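Local coordinates for protein MxaA (Stigmatella aurantiaca, PDB 4W4T) that forms part of the myxalamid PKS-NRPS assembly line, this chain being its terminal reductase domain, a Rossmann-fold, NADPH-binding unit of the short-chain dehydrogenase type, at residues A[320-325]-A[330-335]; A[104-109]-A[255-260]; A[27-32]-A[209-214]. One frame throughout, in Å; residues are numbered along the deposited sequence.

Overall arrangement
Contact 2 lies in the Rossmann part of the domain, contact 3 packs the first modelled helix onto it, and contact 1 lies in the C-terminal region. The chain meets 27-32 first, then 104-109, 209-214 and 255-260, so contacts 3 and 2 interlock along the sequence, and contact 1 follows once both are closed. Contacts 2 and 3, centres about 35 Å apart, lie on opposite sides of the chain's centre, contact 2 beside Phe66 and contact 3 against the helix bearing Tyr218 and Lys222. Contacts 1 and 2 are nearer, about 25 Å between centres: segment 255-260 leads into helix 261-272 and contact 1 packs against it. Helix 261-272 thus links their surroundings.

Contact 1. Residues A[320-325]-A[330-335]; sequences EMWNYM and YGLRVL
The turn from helix 318-328 into strand 333-336 closes back on itself here, the strand's approach lying against the helix it has just left. One backbone hydrogen bond ties it: Tyr330 N donates to Met325 O at 3.1 Å. This fastens the start of the outgoing chain to a carbonyl of the helix, and the outgoing chain then runs back along the helix, past Trp322.

Leu332 is the pivot of the apolar contact. Its CD1 branch drops between two helix residues one turn apart, 3.8 Å from Trp322 CE3 and 3.9 Å from Met325 CB. The leucine lies roughly perpendicular to the tryptophan side chain. On the pyrrole side of the indole, Val334 CG2 reaches Trp322 CD1 at 3.8 Å; with CG1 anti to the backbone N (chi1 -179°), it is CG2 that is turned to the ring. Both aliphatic groups approach the indole obliquely. The extended chi2 (180°) of selenomethionine Met325 carries its SE to the ring edge, in the plane of the indole, while Met321 CB sits over one face, so the ring is braced by its own helix as well as by the strand.

Around this core, helix 261-272 supplies Leu266, Cys269 and Val270 against Met325, Leu332 and Tyr330. The Tyr330 hydroxyl hydrogen-bonds to Lys417 O near the C-terminus. Strand 274-277 pairs in parallel with strand 333-336, and helix 400-412 packs on Met321, Tyr324 and Tyr330.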
loop_
_atom_site.group_PDB
_atom_site.type_symbol
_atom_site.label_atom_id
_atom_site.label_comp_id
_atom_site.label_asym_id
_atom_site.label_seq_id
_atom_site.Cartn_x
_atom_site.Cartn_y
_atom_site.Cartn_z
ATOM N N GLU A 320 -19.854 18.082 -13.240
ATOM C CA GLU A 320 -19.945 17.852 -14.684
ATOM C C GLU A 320 -19.429 16.450 -15.025
ATOM O O GLU A 320 -20.036 15.719 -15.815
ATOM C CB GLU A 320 -19.159 18.919 -15.462
ATOM C CG GLU A 320 -19.621 20.346 -15.206
ATOM C CD GLU A 320 -18.792 21.384 -15.950
ATOM O OE1 GLU A 320 -17.553 21.454 -15.739
ATOM O OE2 GLU A 320 -19.390 22.137 -16.747
HETATM N N MSE A 321 -18.314 16.066 -14.415
HETATM C CA MSE A 321 -17.790 14.721 -14.611
HETATM C C MSE A 321 -18.840 13.670 -14.280
HETATM O O MSE A 321 -19.044 12.738 -15.039
HETATM C CB MSE A 321 -16.542 14.491 -13.756
HETATM C CG MSE A 321 -15.278 15.050 -14.321
HETATM SE SE MSE A 321 -14.762 14.103 -15.977
HETATM C CE MSE A 321 -14.786 12.264 -15.374
ATOM N N TRP A 322 -19.511 13.804 -13.141
ATOM C CA TRP A 322 -20.481 12.785 -12.782
ATOM C C TRP A 322 -21.658 12.823 -13.756
ATOM O O TRP A 322 -22.180 11.770 -14.120
ATOM C CB TRP A 322 -20.958 12.948 -11.331
ATOM C CG TRP A 322 -19.859 13.284 -10.349
ATOM C CD1 TRP A 322 -19.932 14.195 -9.333
ATOM C CD2 TRP A 322 -18.533 12.732 -10.300
ATOM N NE1 TRP A 322 -18.736 14.237 -8.648
ATOM C CE2 TRP A 322 -17.860 13.358 -9.225
ATOM C CE3 TRP A 322 -17.848 11.770 -11.050
ATOM C CZ2 TRP A 322 -16.536 13.051 -8.889
ATOM C CZ3 TRP A 322 -16.533 11.471 -10.717
ATOM C CH2 TRP A 322 -15.894 12.106 -9.642
ATOM N N ASN A 323 -22.047 14.014 -14.209
ATOM C CA ASN A 323 -23.087 14.105 -15.239
ATOM C C ASN A 323 -22.689 13.292 -16.474
ATOM O O ASN A 323 -23.505 12.567 -17.031
ATOM C CB ASN A 323 -23.353 15.555 -15.653
ATOM C CG ASN A 323 -24.025 16.378 -14.557
ATOM O OD1 ASN A 323 -24.628 15.840 -13.632
ATOM N ND2 ASN A 323 -23.923 17.692 -14.671
ATOM N N TYR A 324 -21.428 13.421 -16.900
ATOM C CA TYR A 324 -20.988 12.751 -18.128
ATOM C C TYR A 324 -21.020 11.241 -17.937
ATOM O O TYR A 324 -21.336 10.491 -18.858
ATOM C CB TYR A 324 -19.574 13.201 -18.544
ATOM C CG TYR A 324 -19.425 14.689 -18.815
ATOM C CD1 TYR A 324 -20.511 15.452 -19.238
ATOM C CD2 TYR A 324 -18.205 15.334 -18.627
ATOM C CE1 TYR A 324 -20.381 16.811 -19.493
ATOM C CE2 TYR A 324 -18.063 16.698 -18.875
ATOM C CZ TYR A 324 -19.162 17.428 -19.304
ATOM O OH TYR A 324 -19.039 18.776 -19.539
HETATM N N MSE A 325 -20.674 10.792 -16.731
HETATM C CA MSE A 325 -20.647 9.367 -16.451
HETATM C C MSE A 325 -22.053 8.762 -16.291
HETATM O O MSE A 325 -22.299 7.634 -16.715
HETATM C CB MSE A 325 -19.783 9.116 -15.214
HETATM C CG MSE A 325 -18.333 9.507 -15.527
HETATM SE SE MSE A 325 -17.206 9.208 -13.982
HETATM C CE MSE A 325 -17.318 7.258 -13.949
ATOM N N TYR A 330 -23.797 5.060 -15.888
ATOM C CA TYR A 330 -23.420 4.637 -14.545
ATOM C C TYR A 330 -24.087 5.487 -13.474
ATOM O O TYR A 330 -23.982 6.711 -13.486
ATOM C CB TYR A 330 -21.904 4.702 -14.367
ATOM C CG TYR A 330 -21.144 3.718 -15.227
ATOM C CD1 TYR A 330 -21.380 2.358 -15.124
ATOM C CD2 TYR A 330 -20.176 4.152 -16.126
ATOM C CE1 TYR A 330 -20.690 1.454 -15.902
ATOM C CE2 TYR A 330 -19.485 3.255 -16.914
ATOM C CZ TYR A 330 -19.749 1.903 -16.792
ATOM O OH TYR A 330 -19.059 1.000 -17.559
ATOM N N GLY A 331 -24.759 4.840 -12.533
ATOM C CA GLY A 331 -25.327 5.567 -11.415
ATOM C C GLY A 331 -24.261 6.110 -10.483
ATOM O O GLY A 331 -23.303 5.417 -10.162
ATOM N N LEU A 332 -24.427 7.357 -10.059
ATOM C CA LEU A 332 -23.508 7.982 -9.123
ATOM C C LEU A 332 -24.260 8.901 -8.168
ATOM O O LEU A 332 -24.757 9.962 -8.563
ATOM C CB LEU A 332 -22.425 8.773 -9.873
ATOM C CG LEU A 332 -21.379 8.007 -10.689
ATOM C CD1 LEU A 332 -20.454 9.001 -11.383
ATOM C CD2 LEU A 332 -20.565 7.039 -9.817
ATOM N N ARG A 333 -24.362 8.485 -6.909
ATOM C CA ARG A 333 -24.775 9.396 -5.850
ATOM C C ARG A 333 -23.600 10.297 -5.537
ATOM O O ARG A 333 -22.446 9.878 -5.658
ATOM C CB ARG A 333 -25.212 8.639 -4.587
ATOM C CG ARG A 333 -26.314 7.632 -4.797
ATOM C CD ARG A 333 -26.828 7.092 -3.457
ATOM N NE ARG A 333 -25.727 6.670 -2.597
ATOM C CZ ARG A 333 -25.085 5.514 -2.720
ATOM N NH1 ARG A 333 -25.449 4.649 -3.660
ATOM N NH2 ARG A 333 -24.082 5.224 -1.900
ATOM N N VAL A 334 -23.863 11.536 -5.152
ATOM C CA VAL A 334 -22.767 12.421 -4.777
ATOM C C VAL A 334 -22.723 12.638 -3.269
ATOM O O VAL A 334 -23.747 12.877 -2.634
ATOM C CB VAL A 334 -22.866 13.779 -5.480
ATOM C CG1 VAL A 334 -21.696 14.663 -5.086
ATOM C CG2 VAL A 334 -22.861 13.577 -6.969
ATOM N N LEU A 335 -21.523 12.566 -2.717
ATOM C CA LEU A 335 -21.284 12.808 -1.305
ATOM C C LEU A 335 -20.128 13.771 -1.094
ATOM O O LEU A 335 -19.172 13.785 -1.879
ATOM C CB LEU A 335 -20.958 11.502 -0.585
ATOM C CG LEU A 335 -21.995 10.409 -0.416
ATOM C CD1 LEU A 335 -21.278 9.216 0.195
ATOM C CD2 LEU A 335 -23.127 10.888 0.484
#

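Contact 2. Residues A[104-109]-A[255-260]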
loop_
_atom_site.group_PDB
_atom_site.type_symbol
_atom_site.label_atom_id
_atom_site.label_comp_id
_atom_site.label_asym_id
_atom_site.label_seq_id
_atom_site.Cartn_x
_atom_site.Cartn_y
_atom_site.Cartn_z
ATOM N N GLU A 104 1.694 -1.714 -29.259
ATOM C CA GLU A 104 0.562 -2.541 -29.680
ATOM C C GLU A 104 -0.608 -2.407 -28.705
ATOM O O GLU A 104 -1.768 -2.403 -29.112
ATOM C CB GLU A 104 0.988 -4.013 -29.815
ATOM C CG GLU A 104 1.678 -4.344 -31.135
ATOM C CD GLU A 104 2.237 -5.769 -31.204
ATOM O OE1 GLU A 104 2.299 -6.472 -30.171
ATOM O OE2 GLU A 104 2.600 -6.189 -32.317
ATOM N N SER A 105 -0.303 -2.266 -27.418
ATOM C CA SER A 105 -1.338 -2.187 -26.401
ATOM C C SER A 105 -2.177 -0.912 -26.521
ATOM O O SER A 105 -3.298 -0.863 -26.016
ATOM C CB SER A 105 -0.722 -2.280 -25.006
ATOM O OG SER A 105 0.045 -1.128 -24.711
ATOM N N TYR A 106 -1.645 0.102 -27.200
ATOM C CA TYR A 106 -2.367 1.362 -27.392
ATOM C C TYR A 106 -2.756 1.567 -28.846
ATOM O O TYR A 106 -3.068 2.680 -29.262
ATOM C CB TYR A 106 -1.528 2.543 -26.894
ATOM C CG TYR A 106 -1.134 2.378 -25.451
ATOM C CD1 TYR A 106 -2.105 2.277 -24.457
ATOM C CD2 TYR A 106 0.199 2.300 -25.076
ATOM C CE1 TYR A 106 -1.756 2.106 -23.129
ATOM C CE2 TYR A 106 0.558 2.135 -23.754
ATOM C CZ TYR A 106 -0.420 2.037 -22.782
ATOM O OH TYR A 106 -0.062 1.870 -21.462
ATOM N N SER A 107 -2.731 0.479 -29.613
ATOM C CA SER A 107 -3.058 0.508 -31.036
ATOM C C SER A 107 -2.222 1.507 -31.817
ATOM O O SER A 107 -2.718 2.141 -32.746
ATOM C CB SER A 107 -4.547 0.813 -31.229
ATOM O OG SER A 107 -5.324 -0.176 -30.590
ATOM N N LEU A 108 -0.946 1.631 -31.447
ATOM C CA LEU A 108 -0.037 2.545 -32.121
ATOM C C LEU A 108 0.941 1.836 -33.049
ATOM O O LEU A 108 1.635 2.490 -33.827
ATOM C CB LEU A 108 0.762 3.353 -31.102
ATOM C CG LEU A 108 -0.017 4.340 -30.234
ATOM C CD1 LEU A 108 0.838 4.754 -29.045
ATOM C CD2 LEU A 108 -0.422 5.556 -31.058
ATOM N N TRP A 109 1.002 0.511 -32.971
ATOM C CA TRP A 109 1.995 -0.213 -33.754
ATOM C C TRP A 109 1.622 -0.406 -35.219
ATOM O O TRP A 109 0.490 -0.767 -35.553
ATOM C CB TRP A 109 2.287 -1.580 -33.148
ATOM C CG TRP A 109 3.363 -2.270 -33.917
ATOM C CD1 TRP A 109 3.216 -3.310 -34.787
ATOM C CD2 TRP A 109 4.752 -1.925 -33.932
ATOM N NE1 TRP A 109 4.434 -3.648 -35.329
ATOM C CE2 TRP A 109 5.394 -2.813 -34.817
ATOM C CE3 TRP A 109 5.519 -0.959 -33.271
ATOM C CZ2 TRP A 109 6.763 -2.764 -35.057
ATOM C CZ3 TRP A 109 6.876 -0.909 -33.513
ATOM C CH2 TRP A 109 7.486 -1.807 -34.397
ATOM N N ALA A 255 -7.479 4.973 -25.822
ATOM C CA ALA A 255 -6.338 4.211 -25.298
ATOM C C ALA A 255 -5.878 4.818 -23.988
ATOM O O ALA A 255 -5.603 6.011 -23.909
ATOM C CB ALA A 255 -5.199 4.178 -26.295
ATOM N N TRP A 256 -5.830 3.996 -22.952
ATOM C CA TRP A 256 -5.537 4.492 -21.619
ATOM C C TRP A 256 -5.078 3.362 -20.736
ATOM O O TRP A 256 -5.758 2.353 -20.581
ATOM C CB TRP A 256 -6.766 5.153 -21.007
ATOM C CG TRP A 256 -6.509 6.109 -19.878
ATOM C CD1 TRP A 256 -5.319 6.391 -19.265
ATOM C CD2 TRP A 256 -7.497 6.909 -19.223
ATOM N NE1 TRP A 256 -5.511 7.325 -18.272
ATOM C CE2 TRP A 256 -6.839 7.661 -18.228
ATOM C CE3 TRP A 256 -8.875 7.069 -19.392
ATOM C CZ2 TRP A 256 -7.520 8.557 -17.399
ATOM C CZ3 TRP A 256 -9.547 7.958 -18.577
ATOM C CH2 TRP A 256 -8.866 8.690 -17.588
ATOM N N ASN A 257 -3.907 3.546 -20.157
ATOM C CA ASN A 257 -3.332 2.585 -19.239
ATOM C C ASN A 257 -4.191 2.405 -17.969
ATOM O O ASN A 257 -4.305 3.331 -17.181
ATOM C CB ASN A 257 -1.919 3.060 -18.908
ATOM C CG ASN A 257 -1.369 2.401 -17.712
ATOM O OD1 ASN A 257 -1.364 1.176 -17.609
ATOM N ND2 ASN A 257 -0.922 3.204 -16.762
ATOM N N THR A 258 -4.787 1.228 -17.764
ATOM C CA THR A 258 -5.809 1.071 -16.701
ATOM C C THR A 258 -5.298 0.985 -15.261
ATOM O O THR A 258 -6.085 1.044 -14.328
ATOM C CB THR A 258 -6.688 -0.183 -16.921
ATOM O OG1 THR A 258 -5.890 -1.369 -16.825
ATOM C CG2 THR A 258 -7.409 -0.131 -18.271
ATOM N N ASP A 259 -3.994 0.819 -15.079
ATOM C CA ASP A 259 -3.396 0.847 -13.746
ATOM C C ASP A 259 -3.182 2.306 -13.284
ATOM O O ASP A 259 -2.775 2.574 -12.153
ATOM C CB ASP A 259 -2.088 0.042 -13.769
ATOM C CG ASP A 259 -1.162 0.380 -12.620
ATOM O OD1 ASP A 259 -1.458 -0.041 -11.478
ATOM O OD2 ASP A 259 -0.164 1.110 -12.847
ATOM N N ASP A 260 -3.473 3.248 -14.175
ATOM C CA ASP A 260 -3.489 4.671 -13.849
ATOM C C ASP A 260 -4.413 4.987 -12.674
ATOM O O ASP A 260 -5.521 4.477 -12.597
ATOM C CB ASP A 260 -3.933 5.471 -15.072
ATOM C CG ASP A 260 -3.741 6.968 -14.906
ATOM O OD1 ASP A 260 -4.304 7.556 -13.957
ATOM O OD2 ASP A 260 -3.038 7.567 -15.752
#
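At the border of the NADPH site, Tyr106, just beyond the end of helix 92-105, packs on the Ala255-Asn257 loop that precedes helix 261-272. Tyr106 and Trp256 both meet Phe66, one of the residues that bind NADPH, although no cofactor is bound to this chain.

The phenol runs along the loop. At its root, Tyr106 CB lies 4.1 Å from Ala255 CB, and the same methyl approaches Tyr106 O at 3.9 Å. Farther out, the ring passes obliquely by the backbone, with Tyr106 CE1 3.9 Å from Asn257 N. At the far end Tyr106 OH rests 3.4 Å from Asn257 CB, a van der Waals contact, with Asn257 CG farther from that oxygen at 4.0 Å; no hydrogen bond joins the segments. The phenol and the asparagine chain extend alongside in the same direction, with phenol and amide planes almost perpendicular (87°). Above one face of the phenol stands Ser105 OG, displaced toward the rim, its own hydrogen bond going to Asn102 O.

Each segment is shaped by a helix end. A Schellman motif terminates helix 92-105, with Ser107 at positive phi (55°) as its C-prime residue, and this turns the chain immediately after Tyr106. On the other side a type I turn from Asn257 to Asp260 leads to the N-cap, where the Asp260 carboxylate bonds to Val262 N.

Phe66 meets the Tyr106 ring edge-to-face and also contacts the Trp256 indole, its plane at about 25° to it. It lies within the glycine-rich TGxxGxxG stretch that opens helix 66-78, the dinucleotide-binding loop characteristic of extended short-chain dehydrogenases.

Contact 3. Residues A[27-32]-A[209-214]; sequences DVTVEM and EGPSSL
The first turn of helix 28-35 faces the short 3-10 segment 211-213, the backbones coming closest between Thr29 and Pro211, whose CA atoms are 5.8 Å apart. No hydrogen bond crosses between them; the join is wholly van der Waals. Each side is instead shaped by bonds of its own. Asp27 OD1 accepts from Thr29 N at 3.0 Å, an Asx turn at the start of the helix, with the donor well above the carboxylate plane. The Thr29 hydroxyl gives a second bond to the same atom, on the syn side of that oxygen and nearer the carboxylate plane, though its modelled length is short enough to be doubtful. Across the gap, Ser213 OG donates to Gly210 O at 2.8 Å, almost in line with the C=O bond, and braces the 3-10 turn from within.

Both helix residues touch the ring of Pro211. Its CG lies 4.0 Å from Thr29 CB, and its CB is 3.5 Å from CE of selenomethionine Met32. The Met32 chain bends at its end (chi3 66°), which brings CE against the pyrrolidine with SE close behind; methionine and proline run antiparallel alongside one another. With the Thr29 hydroxyl turned to Asp27 (chi1 64°), the methyl CG2 is left to approach Ser212 CA at 4.1 Å, toward the edge of the contact.

Met32 also touches Trp223 and Val224 of helix 217-234 and Tyr159 of helix 159-177, while Glu209 O receives a hydrogen bond from Trp223 NE1. Helix 217-234 bears Tyr218 and Lys222, which bind NADPH. The N-terminal helix thus seats on the loop leading into the helix with the YxxxK signature of short-chain dehydrogenases.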
loop_
_atom_site.group_PDB
_atom_site.type_symbol
_atom_site.label_atom_id
_atom_site.label_comp_id
_atom_site.label_asym_id
_atom_site.label_seq_id
_atom_site.Cartn_x
_atom_site.Cartn_y
_atom_site.Cartn_z
ATOM N N ASP A 27 16.456 16.983 7.205
ATOM C CA ASP A 27 15.213 16.434 6.677
ATOM C C ASP A 27 15.311 16.243 5.165
ATOM O O ASP A 27 16.380 16.425 4.575
ATOM C CB ASP A 27 14.029 17.338 7.029
ATOM C CG ASP A 27 14.120 18.704 6.368
ATOM O OD1 ASP A 27 13.348 18.956 5.419
ATOM O OD2 ASP A 27 14.959 19.524 6.798
ATOM N N VAL A 28 14.193 15.878 4.540
ATOM C CA VAL A 28 14.214 15.525 3.127
ATOM C C VAL A 28 14.541 16.748 2.269
ATOM O O VAL A 28 15.142 16.606 1.203
ATOM C CB VAL A 28 12.872 14.892 2.675
ATOM C CG1 VAL A 28 11.749 15.914 2.701
ATOM C CG2 VAL A 28 13.005 14.265 1.285
ATOM N N THR A 29 14.194 17.944 2.742
ATOM C CA THR A 29 14.431 19.151 1.953
ATOM C C THR A 29 15.926 19.442 1.865
ATOM O O THR A 29 16.406 19.946 0.855
ATOM C CB THR A 29 13.698 20.384 2.521
ATOM O OG1 THR A 29 14.207 20.696 3.820
ATOM C CG2 THR A 29 12.211 20.123 2.618
ATOM N N VAL A 30 16.672 19.097 2.909
ATOM C CA VAL A 30 18.120 19.275 2.874
ATOM C C VAL A 30 18.738 18.413 1.782
ATOM O O VAL A 30 19.531 18.900 0.973
ATOM C CB VAL A 30 18.767 18.946 4.226
ATOM C CG1 VAL A 30 20.294 18.924 4.106
ATOM C CG2 VAL A 30 18.342 19.973 5.256
ATOM N N GLU A 31 18.360 17.139 1.754
ATOM C CA GLU A 31 18.805 16.220 0.713
ATOM C C GLU A 31 18.407 16.693 -0.690
ATOM O O GLU A 31 19.193 16.580 -1.625
ATOM C CB GLU A 31 18.242 14.825 0.952
ATOM C CG GLU A 31 18.596 14.230 2.309
ATOM C CD GLU A 31 17.696 13.063 2.674
ATOM O OE1 GLU A 31 16.876 12.660 1.820
ATOM O OE2 GLU A 31 17.804 12.547 3.809
HETATM N N MSE A 32 17.179 17.183 -0.831
HETATM C CA MSE A 32 16.695 17.677 -2.123
HETATM C C MSE A 32 17.559 18.812 -2.633
HETATM O O MSE A 32 17.971 18.831 -3.800
HETATM C CB MSE A 32 15.239 18.139 -2.008
HETATM C CG MSE A 32 14.270 17.001 -1.775
HETATM SE SE MSE A 32 12.488 17.673 -1.281
HETATM C CE MSE A 32 12.012 18.554 -2.974
ATOM N N GLU A 209 9.534 27.613 -6.604
ATOM C CA GLU A 209 9.676 27.891 -5.182
ATOM C C GLU A 209 10.600 26.891 -4.523
ATOM O O GLU A 209 11.107 25.968 -5.166
ATOM C CB GLU A 209 8.317 27.856 -4.482
ATOM C CG GLU A 209 7.394 28.984 -4.853
ATOM C CD GLU A 209 6.050 28.866 -4.161
ATOM O OE1 GLU A 209 5.962 28.151 -3.139
ATOM O OE2 GLU A 209 5.078 29.463 -4.658
ATOM N N GLY A 210 10.800 27.065 -3.222
ATOM C CA GLY A 210 11.639 26.161 -2.460
ATOM C C GLY A 210 11.013 24.788 -2.291
ATOM O O GLY A 210 9.813 24.605 -2.530
ATOM N N PRO A 211 11.821 23.814 -1.854
ATOM C CA PRO A 211 11.421 22.408 -1.814
ATOM C C PRO A 211 10.362 22.094 -0.758
ATOM O O PRO A 211 9.659 21.094 -0.905
ATOM C CB PRO A 211 12.734 21.684 -1.502
ATOM C CG PRO A 211 13.556 22.682 -0.792
ATOM C CD PRO A 211 13.219 23.999 -1.430
ATOM N N SER A 212 10.211 22.955 0.227
ATOM C CA SER A 212 9.311 22.659 1.308
ATOM C C SER A 212 7.880 22.750 0.879
ATOM O O SER A 212 7.056 22.280 1.569
ATOM C CB SER A 212 9.558 23.562 2.483
ATOM O OG SER A 212 9.226 24.852 2.143
ATOM N N SER A 213 7.611 23.337 -0.276
ATOM C CA SER A 213 6.249 23.519 -0.767
ATOM C C SER A 213 5.537 22.219 -1.194
ATOM O O SER A 213 4.328 22.182 -1.252
ATOM C CB SER A 213 6.218 24.552 -1.923
ATOM O OG SER A 213 7.102 24.227 -3.014
ATOM N N LEU A 214 6.308 21.185 -1.475
ATOM C CA LEU A 214 5.844 19.990 -2.127
ATOM C C LEU A 214 5.531 18.892 -1.141
ATOM O O LEU A 214 6.088 18.840 -0.110
ATOM C CB LEU A 214 6.881 19.483 -3.115
ATOM C CG LEU A 214 7.191 20.483 -4.209
ATOM C CD1 LEU A 214 8.058 19.985 -5.308
ATOM C CD2 LEU A 214 5.936 21.059 -4.773
#